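Local atomic coordinates of pectinesterase (Sitophilus oryzae, PDB entry 4PMH), a protein that hydrolyses the methyl esters of pectin's galacturonosyl residues, releasing methanol, and probably helps the rice weevil digest plant cell walls. Residues A[292-297]-A[306-311]; A[327-332]-A[336-341]; A[255-260]-A[265-270]; A[347-350]-A[354-357]. All coordinates share one frame; numbering follows the deposited sequence.

Interaction 1. Residues A[292-297]-A[306-311]; sequences WDSGVS and TSPNGQ
Pro308 lays its ring against the backbone and side chain of Ser294 and against Val296. Its CG makes the closest approach, 3.3 Å from Ser294 O and 3.5 Å from Ser294 OG; that hydroxyl has its polar partner in Asp258. The neighbouring carbon, Pro308 CD, packs 4.0 Å from Val296 CG2. In Val296, CG1 is anti to the backbone N (chi1 178°), which turns CG2 toward Pro308 and Ser307, 3.8 Å from Ser307 CB. A type II turn from Asp293 to Val296, with Gly295 at positive phi, sets these groups in place.

No direct hydrogen bond crosses between the segments; a water makes the polar link. It gives one proton to Asp293 OD1 and one to Trp292 O, both at 2.8 Å, and accepts from Gly310 N at 3.0 Å. The carboxylate is held further by a salt bridge from Arg336 and by the hydroxyl of Ser334. Trp292 probably binds substrate, as in related pectinesterases, and its side chain lies about 6 Å from that of the probable nucleophile Asp226. Both segments belong to the loop between strands 286-290 and 311-315 of the beta-helix, where backbone hydrogen bonds join Trp292 to Pro257 of strand 252-257 and Gln311 to Tyr267 of strand 267-270.

Interaction 2. Residues A[327-332]-A[336-341]; sequences GPWTTA and RTYSGN
Trp329 and Tyr338 make the main apolar contact. Trp329 CB sits over the centre of the phenol ring, a CH-pi contact 3.5 Å from the Tyr338 ring centroid and 9° off its normal. Further out, the indole slants past the phenol with their planes 36° apart, and Trp329 CD1 comes within 3.4 Å of Tyr338 OH. Tyr338 reaches under the tryptophan because its CG is anti to the backbone N (chi1 172°). A smaller apolar touch joins Ala332 CB to Arg336 CB at 4.0 Å. The methyl Thr331 CG2 makes a van der Waals contact with Arg336 O at 3.7 Å.

One direct hydrogen bond joins the backbones, Ala332 N to Arg336 O at 3.0 Å, closing the short connection between the segments. A water adds a second link, bound 2.9 Å from Thr331 OG1 and accepting from Tyr338 N. The guanidinium of Arg336 finds partners outside the two segments, in Asn309, in a salt bridge with Asp293 and in a cation-pi contact with Tyr302.

The short, weakly bonded strand 329-330 is outermost in its parallel sheet of the beta-helix, next to strand 286-290. Trp329 packs on Leu288 of that strand and on Leu312 and Ile314 of strand 311-315, while Tyr338 touches Pro11 of strand 10-11.

Interaction 3. Residues A[255-260]-A[265-270]; sequences FAPDTD and YGYFVY
Phe255 and Pro257 project from one wall of the right-handed parallel beta-helix typical of pectinesterases and mesh with Tyr267 and Val269, which project from another. The walls are two of its parallel sheets, facing each other across the interior. Strands 255-257 and 267-270 are 10.0 Å apart at closest and run at 150°, nearly antiparallel, because the chain turns back between them. At that separation side chains alone bridge the gap, and no hydrogen bond crosses between the segments.

The side of the Tyr267 ring carrying CD2 enters the notch between Phe255 and Pro257: its CD2 lies 3.9 Å from Pro257 CB and 4.2 Å from Phe255 CD1, the aromatic rings of Tyr267 and Phe255 meeting at a slant. Phe255, with CG anti to its carbonyl carbon (chi1 -60°), lays one side against Tyr267 and its far end against Val269, Phe255 CZ standing 3.5 Å from Val269 CG2. Leu312 of strand 311-315 packs on both Phe255 and Tyr267 from the next coil, and Phe241 meets Phe255 edge-to-face. The phenol hydroxyl of Tyr267 is hydrogen-bonded to the carbonyl oxygen of Ala204.

Beyond the strands, where the two segments come nearest in backbone, the fit is reversed: a glycine provides the hollow and a threonine the bump. Gly266 carries no side chain, and Thr259 closes onto its backbone while its hydroxyl accepts a hydrogen bond from Gln311 N. Thr259 CG2 rests 3.8 Å from Gly266 CA, with Thr259 OG1 3.9 Å from the same carbon.

Interaction 4. Residues A[347-350]-A[354-357]; sequences DLNN and NRFW
Leu348 drops a methyl onto the indole of Trp357. Its CD2 stands 3.4 Å from the centroid of the six-membered ring and 7° off the normal, a CH-pi contact over one face, with Trp357 CH2 the nearest carbon at 3.5 Å. Alongside, Arg355 NH2 donates to Asn349 OD1 over 3.0 Å with an N-H...O angle of 159°. The oxygen lies in the guanidinium plane, whereas the amide of Asn349 is turned steeply against it. Arg355 reaches the asparagine through a chain bent at both chi2 and chi3, and its CG passes 3.9 Å from Leu348 O on the way. The same carbonyl oxygen, Leu348 O, accepts a hydrogen bond from a water at 2.7 Å, and this water accepts from Trp357 NE1 at 2.9 Å, so the indole is held both over its face and at its N-H.

Strand 355-359, which carries Trp357, is the last of the long parallel sheet of the beta-helix, joined by backbone hydrogen bonds to Leu312 and Ile314 of strand 311-315. The guanidinium of Arg355 has further partners among neighbouring backbone carbonyls: NH2 also donates to Lys263 O, and NH1 to Asn309 O and Asp260 O. Leu348 also packs on Leu13 and Phe21. A type I turn from Asp347 to Asn350 presents Leu348 and Asn349 to the strand, and an Asx turn braces it, Asp347 OD1 accepting from Asn349 N at 3.0 Å.

Along the chain interaction 3 comes first, followed by 1, 2 and 4, in the last coils at the C-terminal end of the beta-helix. Their centres are 11 to 15 Å apart. Strands 267-270, 311-315 and 355-359 are successive members of the ten-stranded sheet; strands 252-257, 286-290 and 329-330 follow one another in a four-stranded one. Interaction 1 touches all the others, through Arg336 of interaction 2, Asp258 and Thr259 of interaction 3 and Arg355 of interaction 4. Interactions 2 and 3 do not touch each other. The loop carrying Trp292, a probable substrate-binding residue, is thereby tied to the closing coils of the fold.

Interaction 1. Residues A[292-297]-A[306-311]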
loop_
_atom_site.group_PDB
_atom_site.type_symbol
_atom_site.label_atom_id
_atom_site.label_comp_id
_atom_site.label_asym_id
_atom_site.label_seq_id
_atom_site.Cartn_x
_atom_site.Cartn_y
_atom_site.Cartn_z
ATOM N N TRP A 292 -7.044 -3.826 10.392
ATOM C CA TRP A 292 -5.799 -4.408 10.907
ATOM C C TRP A 292 -5.617 -3.813 12.284
ATOM O O TRP A 292 -5.247 -2.651 12.444
ATOM C CB TRP A 292 -4.592 -4.151 10.007
ATOM C CG TRP A 292 -3.283 -4.705 10.585
ATOM C CD1 TRP A 292 -3.140 -5.752 11.472
ATOM C CD2 TRP A 292 -1.964 -4.238 10.298
ATOM N NE1 TRP A 292 -1.793 -5.955 11.760
ATOM C CE2 TRP A 292 -1.057 -5.040 11.042
ATOM C CE3 TRP A 292 -1.452 -3.226 9.473
ATOM C CZ2 TRP A 292 0.321 -4.839 10.996
ATOM C CZ3 TRP A 292 -0.091 -3.022 9.438
ATOM C CH2 TRP A 292 0.784 -3.827 10.185
ATOM N N ASP A 293 -5.938 -4.632 13.278
ATOM C CA ASP A 293 -5.932 -4.239 14.670
ATOM C C ASP A 293 -4.527 -4.571 15.198
ATOM O O ASP A 293 -4.369 -5.469 16.058
ATOM C CB ASP A 293 -7.035 -5.016 15.448
ATOM C CG ASP A 293 -8.403 -4.314 15.424
ATOM O OD1 ASP A 293 -8.536 -3.218 14.802
ATOM O OD2 ASP A 293 -9.333 -4.858 16.069
ATOM N N SER A 294 -3.517 -3.883 14.663
ATOM C CA SER A 294 -2.107 -4.174 15.026
ATOM C C SER A 294 -1.856 -4.034 16.523
ATOM O O SER A 294 -2.268 -3.057 17.152
ATOM C CB SER A 294 -1.094 -3.309 14.259
ATOM O OG SER A 294 -1.549 -1.987 14.088
ATOM N N GLY A 295 -1.203 -5.049 17.078
ATOM C CA GLY A 295 -0.869 -5.094 18.498
ATOM C C GLY A 295 -2.021 -5.406 19.427
ATOM O O GLY A 295 -1.863 -5.325 20.638
ATOM N N VAL A 296 -3.182 -5.769 18.871
ATOM C CA VAL A 296 -4.361 -6.113 19.663
ATOM C C VAL A 296 -4.520 -7.615 19.670
ATOM O O VAL A 296 -4.740 -8.224 18.624
ATOM C CB VAL A 296 -5.645 -5.480 19.099
ATOM C CG1 VAL A 296 -6.865 -5.908 19.936
ATOM C CG2 VAL A 296 -5.491 -3.960 19.046
ATOM N N SER A 297 -4.439 -8.190 20.866
ATOM C CA SER A 297 -4.332 -9.640 21.040
ATOM C C SER A 297 -5.590 -10.426 20.667
ATOM O O SER A 297 -5.515 -11.523 20.130
ATOM C CB SER A 297 -4.001 -9.951 22.499
ATOM O OG SER A 297 -3.453 -11.248 22.586
ATOM N N THR A 306 -7.431 4.141 21.859
ATOM C CA THR A 306 -6.018 3.822 22.033
ATOM C C THR A 306 -5.554 2.802 20.973
ATOM O O THR A 306 -4.521 3.022 20.316
ATOM C CB THR A 306 -5.742 3.304 23.463
ATOM O OG1 THR A 306 -6.087 4.321 24.418
ATOM C CG2 THR A 306 -4.288 2.925 23.645
ATOM N N SER A 307 -6.303 1.704 20.815
ATOM C CA SER A 307 -6.014 0.707 19.783
ATOM C C SER A 307 -6.188 1.308 18.387
ATOM O O SER A 307 -6.916 2.283 18.233
ATOM C CB SER A 307 -6.889 -0.528 19.941
ATOM O OG SER A 307 -6.779 -1.081 21.244
ATOM N N PRO A 308 -5.501 0.742 17.371
ATOM C CA PRO A 308 -5.715 1.214 16.006
ATOM C C PRO A 308 -7.167 1.057 15.632
ATOM O O PRO A 308 -7.846 0.157 16.150
ATOM C CB PRO A 308 -4.882 0.256 15.146
ATOM C CG PRO A 308 -3.937 -0.420 16.062
ATOM C CD PRO A 308 -4.542 -0.380 17.433
ATOM N N ASN A 309 -7.655 1.936 14.771
ATOM C CA ASN A 309 -8.978 1.764 14.238
ATOM C C ASN A 309 -9.004 2.249 12.803
ATOM O O ASN A 309 -9.246 3.436 12.516
ATOM C CB ASN A 309 -10.023 2.454 15.123
ATOM C CG ASN A 309 -11.440 2.032 14.793
ATOM O OD1 ASN A 309 -11.713 0.898 14.344
ATOM N ND2 ASN A 309 -12.364 2.963 15.004
ATOM N N GLY A 310 -8.719 1.301 11.906
ATOM C CA GLY A 310 -8.499 1.588 10.482
ATOM C C GLY A 310 -9.532 2.504 9.849
ATOM O O GLY A 310 -10.732 2.306 10.023
ATOM N N GLN A 311 -9.056 3.496 9.102
ATOM C CA GLN A 311 -9.917 4.493 8.467
ATOM C C GLN A 311 -9.785 4.380 6.961
ATOM O O GLN A 311 -8.669 4.368 6.437
ATOM C CB GLN A 311 -9.550 5.902 8.930
ATOM C CG GLN A 311 -10.640 6.962 8.761
ATOM C CD GLN A 311 -10.762 7.534 7.363
ATOM O OE1 GLN A 311 -9.806 7.530 6.581
ATOM N NE2 GLN A 311 -11.958 8.027 7.032
HETATM O O HOH W 1 -7.586 -1.187 13.135
#

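Interaction 2. Residues A[327-332]-A[336-341]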
loop_
_atom_site.group_PDB
_atom_site.type_symbol
_atom_site.label_atom_id
_atom_site.label_comp_id
_atom_site.label_asym_id
_atom_site.label_seq_id
_atom_site.Cartn_x
_atom_site.Cartn_y
_atom_site.Cartn_z
ATOM N N GLY A 327 -22.690 -6.870 2.844
ATOM C CA GLY A 327 -21.720 -6.805 3.940
ATOM C C GLY A 327 -20.270 -6.891 3.467
ATOM O O GLY A 327 -19.593 -7.921 3.650
ATOM N N PRO A 328 -19.779 -5.800 2.854
ATOM C CA PRO A 328 -18.452 -5.724 2.255
ATOM C C PRO A 328 -17.285 -5.565 3.254
ATOM O O PRO A 328 -16.121 -5.575 2.835
ATOM C CB PRO A 328 -18.550 -4.497 1.340
ATOM C CG PRO A 328 -19.644 -3.670 1.910
ATOM C CD PRO A 328 -20.503 -4.523 2.787
ATOM N N TRP A 329 -17.590 -5.417 4.545
ATOM C CA TRP A 329 -16.581 -5.193 5.571
ATOM C C TRP A 329 -16.589 -6.358 6.548
ATOM O O TRP A 329 -17.624 -6.656 7.132
ATOM C CB TRP A 329 -16.921 -3.939 6.334
ATOM C CG TRP A 329 -17.133 -2.730 5.497
ATOM C CD1 TRP A 329 -18.291 -2.022 5.393
ATOM C CD2 TRP A 329 -16.179 -2.068 4.663
ATOM N NE1 TRP A 329 -18.130 -0.961 4.532
ATOM C CE2 TRP A 329 -16.836 -0.949 4.088
ATOM C CE3 TRP A 329 -14.823 -2.277 4.369
ATOM C CZ2 TRP A 329 -16.193 -0.063 3.219
ATOM C CZ3 TRP A 329 -14.178 -1.393 3.493
ATOM C CH2 TRP A 329 -14.864 -0.291 2.942
ATOM N N THR A 330 -15.449 -7.010 6.749
ATOM C CA THR A 330 -15.426 -8.224 7.575
ATOM C C THR A 330 -14.638 -8.078 8.904
ATOM O O THR A 330 -14.177 -6.990 9.262
ATOM C CB THR A 330 -14.952 -9.447 6.753
ATOM O OG1 THR A 330 -15.194 -10.643 7.501
ATOM C CG2 THR A 330 -13.478 -9.358 6.427
ATOM N N THR A 331 -14.523 -9.189 9.638
ATOM C CA THR A 331 -13.958 -9.174 10.965
ATOM C C THR A 331 -12.522 -8.666 10.981
ATOM O O THR A 331 -11.732 -9.013 10.096
ATOM C CB THR A 331 -14.003 -10.601 11.552
ATOM O OG1 THR A 331 -15.351 -11.054 11.529
ATOM C CG2 THR A 331 -13.510 -10.623 12.975
ATOM N N ALA A 332 -12.186 -7.844 11.973
ATOM C CA ALA A 332 -10.798 -7.375 12.131
ATOM C C ALA A 332 -9.831 -8.528 12.422
ATOM O O ALA A 332 -10.238 -9.600 12.903
ATOM C CB ALA A 332 -10.692 -6.326 13.234
ATOM N N ARG A 336 -12.154 -8.679 16.379
ATOM C CA ARG A 336 -13.141 -7.640 16.647
ATOM C C ARG A 336 -14.165 -7.586 15.506
ATOM O O ARG A 336 -13.819 -7.265 14.376
ATOM C CB ARG A 336 -12.472 -6.281 16.829
ATOM C CG ARG A 336 -13.465 -5.131 16.940
ATOM C CD ARG A 336 -12.784 -3.860 17.367
ATOM N NE ARG A 336 -11.850 -3.306 16.379
ATOM C CZ ARG A 336 -12.027 -2.170 15.707
ATOM N NH1 ARG A 336 -13.134 -1.440 15.854
ATOM N NH2 ARG A 336 -11.091 -1.764 14.872
ATOM N N THR A 337 -15.414 -7.915 15.816
ATOM C CA THR A 337 -16.467 -7.971 14.808
ATOM C C THR A 337 -16.650 -6.607 14.118
ATOM O O THR A 337 -16.493 -5.560 14.749
ATOM C CB THR A 337 -17.808 -8.382 15.413
ATOM O OG1 THR A 337 -18.294 -7.334 16.243
ATOM C CG2 THR A 337 -17.676 -9.628 16.234
ATOM N N TYR A 338 -16.944 -6.633 12.819
ATOM C CA TYR A 338 -17.219 -5.391 12.079
ATOM C C TYR A 338 -18.486 -4.747 12.647
ATOM O O TYR A 338 -19.503 -5.439 12.848
ATOM C CB TYR A 338 -17.383 -5.606 10.567
ATOM C CG TYR A 338 -17.845 -4.308 9.924
ATOM C CD1 TYR A 338 -16.981 -3.224 9.812
ATOM C CD2 TYR A 338 -19.167 -4.140 9.508
ATOM C CE1 TYR A 338 -17.419 -2.009 9.301
ATOM C CE2 TYR A 338 -19.613 -2.931 9.001
ATOM C CZ TYR A 338 -18.750 -1.874 8.888
ATOM O OH TYR A 338 -19.213 -0.693 8.362
ATOM N N SER A 339 -18.417 -3.446 12.932
ATOM C CA SER A 339 -19.595 -2.698 13.380
ATOM C C SER A 339 -19.682 -1.345 12.654
ATOM O O SER A 339 -18.809 -0.489 12.803
ATOM C CB SER A 339 -19.549 -2.498 14.896
ATOM O OG SER A 339 -20.760 -1.928 15.401
ATOM N N GLY A 340 -20.737 -1.168 11.872
ATOM C CA GLY A 340 -20.947 0.075 11.115
ATOM C C GLY A 340 -21.977 0.953 11.808
ATOM O O GLY A 340 -22.998 0.478 12.314
ATOM N N ASN A 341 -21.695 2.243 11.835
ATOM C CA ASN A 341 -22.572 3.203 12.450
ATOM C C ASN A 341 -23.405 3.890 11.383
ATOM O O ASN A 341 -22.931 4.754 10.645
ATOM C CB ASN A 341 -21.769 4.248 13.247
ATOM C CG ASN A 341 -22.661 5.126 14.103
ATOM O OD1 ASN A 341 -23.892 5.055 14.001
ATOM N ND2 ASN A 341 -22.051 5.934 14.970
HETATM O O HOH W 2 -17.493 -9.143 11.541
#

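Interaction 3. Residues A[255-260]-A[265-270]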
loop_
_atom_site.group_PDB
_atom_site.type_symbol
_atom_site.label_atom_id
_atom_site.label_comp_id
_atom_site.label_asym_id
_atom_site.label_seq_id
_atom_site.Cartn_x
_atom_site.Cartn_y
_atom_site.Cartn_z
ATOM N N PHE A 255 -8.506 -3.974 1.553
ATOM C CA PHE A 255 -7.868 -3.032 2.460
ATOM C C PHE A 255 -7.806 -3.534 3.896
ATOM O O PHE A 255 -8.775 -4.090 4.405
ATOM C CB PHE A 255 -8.604 -1.689 2.436
ATOM C CG PHE A 255 -8.636 -1.043 1.078
ATOM C CD1 PHE A 255 -7.567 -0.312 0.619
ATOM C CD2 PHE A 255 -9.735 -1.195 0.249
ATOM C CE1 PHE A 255 -7.589 0.273 -0.642
ATOM C CE2 PHE A 255 -9.778 -0.613 -1.009
ATOM C CZ PHE A 255 -8.703 0.116 -1.455
ATOM N N ALA A 256 -6.661 -3.322 4.543
ATOM C CA ALA A 256 -6.484 -3.619 5.960
ATOM C C ALA A 256 -5.737 -2.475 6.649
ATOM O O ALA A 256 -4.585 -2.609 7.009
ATOM C CB ALA A 256 -5.768 -4.957 6.178
ATOM N N PRO A 257 -6.426 -1.340 6.875
ATOM C CA PRO A 257 -5.784 -0.225 7.583
ATOM C C PRO A 257 -5.671 -0.402 9.089
ATOM O O PRO A 257 -6.572 -0.978 9.716
ATOM C CB PRO A 257 -6.679 0.986 7.243
ATOM C CG PRO A 257 -7.888 0.435 6.569
ATOM C CD PRO A 257 -7.843 -1.066 6.590
ATOM N N ASP A 258 -4.547 0.068 9.651
ATOM C CA ASP A 258 -4.351 0.118 11.106
ATOM C C ASP A 258 -4.185 1.569 11.559
ATOM O O ASP A 258 -3.484 1.882 12.532
ATOM C CB ASP A 258 -3.186 -0.790 11.554
ATOM C CG ASP A 258 -1.802 -0.219 11.263
ATOM O OD1 ASP A 258 -1.616 0.559 10.304
ATOM O OD2 ASP A 258 -0.866 -0.636 11.997
ATOM N N THR A 259 -4.881 2.451 10.853
ATOM C CA THR A 259 -4.875 3.868 11.151
ATOM C C THR A 259 -5.042 4.152 12.638
ATOM O O THR A 259 -5.964 3.642 13.291
ATOM C CB THR A 259 -6.034 4.573 10.426
ATOM O OG1 THR A 259 -6.197 4.026 9.107
ATOM C CG2 THR A 259 -5.770 6.059 10.370
ATOM N N ASP A 260 -4.144 4.968 13.165
ATOM C CA ASP A 260 -4.233 5.451 14.550
ATOM C C ASP A 260 -5.600 6.123 14.807
ATOM O O ASP A 260 -6.045 6.915 13.976
ATOM C CB ASP A 260 -3.070 6.435 14.828
ATOM C CG ASP A 260 -2.955 6.836 16.300
ATOM O OD1 ASP A 260 -3.810 7.613 16.792
ATOM O OD2 ASP A 260 -1.978 6.413 16.954
ATOM N N TYR A 265 -7.373 11.054 8.875
ATOM C CA TYR A 265 -7.174 10.682 7.485
ATOM C C TYR A 265 -6.352 9.409 7.340
ATOM O O TYR A 265 -5.126 9.438 7.460
ATOM C CB TYR A 265 -6.499 11.844 6.737
ATOM C CG TYR A 265 -7.319 13.114 6.842
ATOM C CD1 TYR A 265 -8.532 13.210 6.202
ATOM C CD2 TYR A 265 -6.907 14.175 7.634
ATOM C CE1 TYR A 265 -9.315 14.358 6.307
ATOM C CE2 TYR A 265 -7.679 15.321 7.750
ATOM C CZ TYR A 265 -8.880 15.403 7.089
ATOM O OH TYR A 265 -9.664 16.530 7.201
ATOM N N GLY A 266 -7.041 8.304 7.052
ATOM C CA GLY A 266 -6.386 7.050 6.707
ATOM C C GLY A 266 -6.310 6.923 5.204
ATOM O O GLY A 266 -5.597 7.683 4.542
ATOM N N TYR A 267 -7.068 5.985 4.653
ATOM C CA TYR A 267 -7.022 5.694 3.221
ATOM C C TYR A 267 -8.199 6.371 2.491
ATOM O O TYR A 267 -9.326 6.335 2.950
ATOM C CB TYR A 267 -7.012 4.179 3.004
ATOM C CG TYR A 267 -5.754 3.447 3.431
ATOM C CD1 TYR A 267 -4.552 4.117 3.664
ATOM C CD2 TYR A 267 -5.756 2.045 3.566
ATOM C CE1 TYR A 267 -3.390 3.426 4.009
ATOM C CE2 TYR A 267 -4.608 1.360 3.905
ATOM C CZ TYR A 267 -3.430 2.055 4.144
ATOM O OH TYR A 267 -2.294 1.367 4.465
ATOM N N PHE A 268 -7.904 7.026 1.375
ATOM C CA PHE A 268 -8.908 7.662 0.529
ATOM C C PHE A 268 -8.789 7.114 -0.887
ATOM O O PHE A 268 -7.758 7.308 -1.571
ATOM C CB PHE A 268 -8.693 9.171 0.522
ATOM C CG PHE A 268 -9.766 9.944 -0.179
ATOM C CD1 PHE A 268 -11.086 9.858 0.201
ATOM C CD2 PHE A 268 -9.432 10.795 -1.199
ATOM C CE1 PHE A 268 -12.064 10.602 -0.446
ATOM C CE2 PHE A 268 -10.393 11.555 -1.845
ATOM C CZ PHE A 268 -11.705 11.457 -1.476
ATOM N N VAL A 269 -9.826 6.393 -1.300
ATOM C CA VAL A 269 -9.919 5.814 -2.634
ATOM C C VAL A 269 -10.951 6.624 -3.430
ATOM O O VAL A 269 -12.133 6.655 -3.061
ATOM C CB VAL A 269 -10.335 4.344 -2.542
ATOM C CG1 VAL A 269 -10.545 3.775 -3.924
ATOM C CG2 VAL A 269 -9.297 3.529 -1.761
ATOM N N TYR A 270 -10.496 7.280 -4.503
ATOM C CA TYR A 270 -11.283 8.267 -5.249
ATOM C C TYR A 270 -11.136 8.095 -6.772
ATOM O O TYR A 270 -10.030 7.968 -7.275
ATOM C CB TYR A 270 -10.804 9.647 -4.850
ATOM C CG TYR A 270 -11.451 10.823 -5.537
ATOM C CD1 TYR A 270 -12.805 11.067 -5.408
ATOM C CD2 TYR A 270 -10.682 11.753 -6.229
ATOM C CE1 TYR A 270 -13.397 12.169 -6.000
ATOM C CE2 TYR A 270 -11.268 12.865 -6.824
ATOM C CZ TYR A 270 -12.628 13.062 -6.707
ATOM O OH TYR A 270 -13.220 14.151 -7.308
#

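Interaction 4. Residues A[347-350]-A[354-357]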
loop_
_atom_site.group_PDB
_atom_site.type_symbol
_atom_site.label_atom_id
_atom_site.label_comp_id
_atom_site.label_asym_id
_atom_site.label_seq_id
_atom_site.Cartn_x
_atom_site.Cartn_y
_atom_site.Cartn_z
ATOM N N ASP A 347 -20.642 10.568 14.856
ATOM C CA ASP A 347 -19.244 11.007 14.760
ATOM C C ASP A 347 -18.455 9.993 13.934
ATOM O O ASP A 347 -18.250 8.857 14.360
ATOM C CB ASP A 347 -18.666 11.101 16.169
ATOM C CG ASP A 347 -17.173 11.453 16.214
ATOM O OD1 ASP A 347 -16.536 11.889 15.204
ATOM O OD2 ASP A 347 -16.649 11.298 17.349
ATOM N N LEU A 348 -17.978 10.411 12.770
ATOM C CA LEU A 348 -17.284 9.476 11.878
ATOM C C LEU A 348 -15.920 9.048 12.432
ATOM O O LEU A 348 -15.290 8.114 11.911
ATOM C CB LEU A 348 -17.125 10.074 10.477
ATOM C CG LEU A 348 -18.427 10.437 9.737
ATOM C CD1 LEU A 348 -18.095 11.290 8.529
ATOM C CD2 LEU A 348 -19.211 9.208 9.311
ATOM N N ASN A 349 -15.474 9.710 13.495
ATOM C CA ASN A 349 -14.242 9.328 14.185
ATOM C C ASN A 349 -14.454 8.546 15.479
ATOM O O ASN A 349 -13.513 8.303 16.220
ATOM C CB ASN A 349 -13.398 10.571 14.428
ATOM C CG ASN A 349 -12.803 11.102 13.143
ATOM O OD1 ASN A 349 -12.218 10.340 12.368
ATOM N ND2 ASN A 349 -12.943 12.396 12.898
ATOM N N ASN A 350 -15.689 8.141 15.732
ATOM C CA ASN A 350 -16.028 7.323 16.902
ATOM C C ASN A 350 -15.297 5.989 16.806
ATOM O O ASN A 350 -15.310 5.353 15.757
ATOM C CB ASN A 350 -17.537 7.107 16.892
ATOM C CG ASN A 350 -18.066 6.385 18.127
ATOM O OD1 ASN A 350 -17.388 5.576 18.744
ATOM N ND2 ASN A 350 -19.342 6.646 18.447
ATOM N N ASN A 354 -16.227 0.730 13.549
ATOM C CA ASN A 354 -15.236 0.845 12.505
ATOM C C ASN A 354 -15.382 2.167 11.766
ATOM O O ASN A 354 -16.381 2.879 11.929
ATOM C CB ASN A 354 -15.321 -0.328 11.564
ATOM C CG ASN A 354 -14.870 -1.603 12.220
ATOM O OD1 ASN A 354 -15.693 -2.359 12.747
ATOM N ND2 ASN A 354 -13.550 -1.813 12.270
ATOM N N ARG A 355 -14.360 2.508 10.988
ATOM C CA ARG A 355 -14.348 3.768 10.240
ATOM C C ARG A 355 -14.173 3.496 8.759
ATOM O O ARG A 355 -13.319 4.099 8.086
ATOM C CB ARG A 355 -13.244 4.730 10.739
ATOM C CG ARG A 355 -13.114 4.891 12.261
ATOM C CD ARG A 355 -11.624 5.031 12.660
ATOM N NE ARG A 355 -11.286 6.404 12.520
ATOM C CZ ARG A 355 -10.085 6.948 12.500
ATOM N NH1 ARG A 355 -8.950 6.254 12.617
ATOM N NH2 ARG A 355 -10.063 8.261 12.352
ATOM N N PHE A 356 -15.000 2.602 8.241
ATOM C CA PHE A 356 -15.036 2.299 6.829
ATOM C C PHE A 356 -16.302 2.895 6.236
ATOM O O PHE A 356 -17.401 2.599 6.692
ATOM C CB PHE A 356 -15.048 0.785 6.606
ATOM C CG PHE A 356 -13.913 0.047 7.254
ATOM C CD1 PHE A 356 -12.673 0.630 7.420
ATOM C CD2 PHE A 356 -14.098 -1.249 7.687
ATOM C CE1 PHE A 356 -11.631 -0.068 8.004
ATOM C CE2 PHE A 356 -13.068 -1.957 8.280
ATOM C CZ PHE A 356 -11.836 -1.366 8.440
ATOM N N TRP A 357 -16.150 3.753 5.235
ATOM C CA TRP A 357 -17.295 4.475 4.684
ATOM C C TRP A 357 -17.228 4.584 3.178
ATOM O O TRP A 357 -16.165 4.487 2.584
ATOM C CB TRP A 357 -17.374 5.905 5.244
ATOM C CG TRP A 357 -17.012 6.056 6.705
ATOM C CD1 TRP A 357 -15.776 6.368 7.220
ATOM C CD2 TRP A 357 -17.889 5.942 7.813
ATOM N NE1 TRP A 357 -15.838 6.432 8.584
ATOM C CE2 TRP A 357 -17.123 6.178 8.982
ATOM C CE3 TRP A 357 -19.251 5.649 7.946
ATOM C CZ2 TRP A 357 -17.676 6.121 10.271
ATOM C CZ3 TRP A 357 -19.792 5.592 9.216
ATOM C CH2 TRP A 357 -18.997 5.839 10.367
HETATM O O HOH W 3 -13.792 8.080 9.716
HETATM O O HOH W 4 -16.893 5.045 13.636
#